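Local coordinates for protein RMD9, mitochondrial (Saccharomyces cerevisiae S288C, PDB 7A9X) that binds a dodecameric motif in the 3'-UTR of mitochondrial mRNAs and takes part in their processing or stability, at residues Y233-I237 / S266-Q270. Residues are numbered along the deposited sequence; the frame is centred on the assembly and turned at random.
Sequences YNQII and SLFGQ
Gln270 reaches across to Ile237 where helices 227-237 and 261-270 of successive pentatricopeptide repeats, probably PPR2 and PPR3, pack side by side. The short segments run roughly parallel, at 33° and 11.2 Å between axes. Ile237 can be followed outward from CB. Ile237 CG2 lies 4.1 Å from Gln270 NE2. On the other branch, CG1 sits over one face of the Tyr233 ring, offset toward the rim. At the tip, Ile237 CD1 goes further across and meets Ser266 OG and Gln270 NE2, each at 3.4 Å, and Leu267 CD2. Leu267 in turn sets its CD1 at the edge of the Tyr233 ring, 3.7 Å from Tyr233 CD1. Its CD2 also touches Ile236 CG2, and helix 245-257 packs on the same leucine. Gln270 is extended beyond CG, which carries its amide over to the end of the neighbouring segment. Tyr248 OH is hydrogen-bonded to Gln270 OE1, so both ends of the amide are held. An alanine in place of Gln270 is likely to leave Ile237 O and Tyr248 OH without this shared partner. Gln270 NE2 donates to a lone pair of Ile237 O at 3.0 Å, in the carbonyl plane, with an N-H...O angle of 147°.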
ATOM      1  N   TYR A 233      18.308   3.921  27.973  1.00 91.04           N
ATOM      2  CA  TYR A 233      17.736   5.217  28.327  1.00 95.01           C
ATOM      3  C   TYR A 233      18.563   5.907  29.406  1.00 99.79           C
ATOM      4  O   TYR A 233      18.790   7.121  29.340  1.00101.71           O
ATOM      5  CB  TYR A 233      16.284   5.048  28.780  1.00 98.23           C
ATOM      6  CG  TYR A 233      15.634   6.330  29.257  1.00 99.63           C
ATOM      7  CD1 TYR A 233      15.048   7.215  28.358  1.00 97.55           C
ATOM      8  CD2 TYR A 233      15.601   6.654  30.608  1.00 99.90           C
ATOM      9  CE1 TYR A 233      14.452   8.389  28.793  1.00 99.53           C
ATOM     10  CE2 TYR A 233      15.011   7.823  31.051  1.00101.36           C
ATOM     11  CZ  TYR A 233      14.437   8.687  30.143  1.00103.17           C
ATOM     12  OH  TYR A 233      13.849   9.850  30.587  1.00104.31           O
ATOM     13  N   ASN A 234      19.030   5.147  30.404  1.00 98.11           N
ATOM     14  CA  ASN A 234      19.822   5.748  31.473  1.00 99.47           C
ATOM     15  C   ASN A 234      21.159   6.270  30.959  1.00101.71           C
ATOM     16  O   ASN A 234      21.652   7.296  31.442  1.00102.83           O
ATOM     17  CB  ASN A 234      20.054   4.735  32.598  1.00100.93           C
ATOM     18  CG  ASN A 234      18.765   4.195  33.179  1.00104.49           C
ATOM     19  OD1 ASN A 234      17.705   4.805  33.043  1.00108.14           O
ATOM     20  ND2 ASN A 234      18.849   3.041  33.834  1.00103.09           N
ATOM     21  N   GLN A 235      21.757   5.586  29.982  1.00101.90           N
ATOM     22  CA  GLN A 235      23.043   6.030  29.456  1.00106.91           C
ATOM     23  C   GLN A 235      22.883   7.252  28.563  1.00109.96           C
ATOM     24  O   GLN A 235      23.723   8.159  28.585  1.00113.49           O
ATOM     25  CB  GLN A 235      23.716   4.894  28.686  1.00110.36           C
ATOM     26  CG  GLN A 235      23.847   3.602  29.466  1.00123.70           C
ATOM     27  CD  GLN A 235      24.347   2.454  28.610  1.00133.56           C
ATOM     28  OE1 GLN A 235      24.754   2.650  27.464  1.00136.77           O
ATOM     29  NE2 GLN A 235      24.312   1.246  29.161  1.00137.85           N
ATOM     30  N   ILE A 236      21.805   7.302  27.781  1.00109.70           N
ATOM     31  CA  ILE A 236      21.674   8.319  26.744  1.00105.29           C
ATOM     32  C   ILE A 236      21.228   9.654  27.332  1.00 99.77           C
ATOM     33  O   ILE A 236      21.692  10.716  26.902  1.00101.59           O
ATOM     34  CB  ILE A 236      20.713   7.819  25.649  1.00105.60           C
ATOM     35  CG1 ILE A 236      21.352   6.664  24.873  1.00107.93           C
ATOM     36  CG2 ILE A 236      20.311   8.947  24.710  1.00102.69           C
ATOM     37  CD1 ILE A 236      22.783   6.927  24.453  1.00111.27           C
ATOM     38  N   ILE A 237      20.338   9.623  28.327  1.00 97.24           N
ATOM     39  CA  ILE A 237      19.755  10.855  28.858  1.00101.10           C
ATOM     40  C   ILE A 237      20.837  11.788  29.390  1.00101.39           C
ATOM     41  O   ILE A 237      20.791  13.006  29.173  1.00101.80           O
ATOM     42  CB  ILE A 237      18.708  10.525  29.939  1.00109.09           C
ATOM     43  CG1 ILE A 237      17.377  10.165  29.285  1.00109.29           C
ATOM     44  CG2 ILE A 237      18.522  11.691  30.898  1.00118.65           C
ATOM     45  CD1 ILE A 237      16.775  11.294  28.479  1.00110.08           C
ATOM     46  N   SER A 266      10.985  12.652  26.443  1.00 84.57           N
ATOM     47  CA  SER A 266      12.264  13.177  26.914  1.00 88.80           C
ATOM     48  C   SER A 266      13.361  12.954  25.880  1.00 89.21           C
ATOM     49  O   SER A 266      14.135  13.870  25.574  1.00 91.15           O
ATOM     50  CB  SER A 266      12.637  12.529  28.247  1.00 92.69           C
ATOM     51  OG  SER A 266      13.884  13.005  28.718  1.00101.61           O
ATOM     52  N   LEU A 267      13.445  11.738  25.333  1.00 84.93           N
ATOM     53  CA  LEU A 267      14.406  11.476  24.268  1.00 82.90           C
ATOM     54  C   LEU A 267      14.077  12.272  23.012  1.00 79.59           C
ATOM     55  O   LEU A 267      14.988  12.676  22.279  1.00 78.40           O
ATOM     56  CB  LEU A 267      14.446   9.980  23.952  1.00 84.82           C
ATOM     57  CG  LEU A 267      14.867   9.038  25.083  1.00 84.99           C
ATOM     58  CD1 LEU A 267      14.397   7.624  24.788  1.00 78.68           C
ATOM     59  CD2 LEU A 267      16.374   9.071  25.281  1.00 78.90           C
ATOM     60  N   PHE A 268      12.788  12.506  22.750  1.00 76.05           N
ATOM     61  CA  PHE A 268      12.395  13.276  21.574  1.00 77.91           C
ATOM     62  C   PHE A 268      12.898  14.711  21.665  1.00 77.70           C
ATOM     63  O   PHE A 268      13.337  15.285  20.661  1.00 77.12           O
ATOM     64  CB  PHE A 268      10.876  13.239  21.411  1.00 79.98           C
ATOM     65  CG  PHE A 268      10.378  13.957  20.189  1.00 80.20           C
ATOM     66  CD1 PHE A 268      10.514  13.390  18.933  1.00 75.33           C
ATOM     67  CD2 PHE A 268       9.766  15.193  20.297  1.00 80.40           C
ATOM     68  CE1 PHE A 268      10.053  14.048  17.806  1.00 73.40           C
ATOM     69  CE2 PHE A 268       9.303  15.855  19.175  1.00 79.09           C
ATOM     70  CZ  PHE A 268       9.446  15.283  17.928  1.00 78.46           C
ATOM     71  N   GLY A 269      12.851  15.301  22.861  1.00 80.57           N
ATOM     72  CA  GLY A 269      13.374  16.646  23.034  1.00 77.91           C
ATOM     73  C   GLY A 269      14.868  16.729  22.793  1.00 83.60           C
ATOM     74  O   GLY A 269      15.352  17.680  22.173  1.00 83.11           O
ATOM     75  N   GLN A 270      15.622  15.737  23.278  1.00 83.60           N
ATOM     76  CA  GLN A 270      17.063  15.725  23.037  1.00 88.54           C
ATOM     77  C   GLN A 270      17.372  15.512  21.560  1.00 84.82           C
ATOM     78  O   GLN A 270      18.318  16.102  21.027  1.00 86.16           O
ATOM     79  CB  GLN A 270      17.735  14.641  23.879  1.00 93.82           C
ATOM     80  CG  GLN A 270      17.709  14.884  25.376  1.00100.83           C
ATOM     81  CD  GLN A 270      18.515  13.846  26.132  1.00106.12           C
ATOM     82  OE1 GLN A 270      19.063  12.919  25.536  1.00108.12           O
ATOM     83  NE2 GLN A 270      18.592  13.997  27.449  1.00108.12           N
TER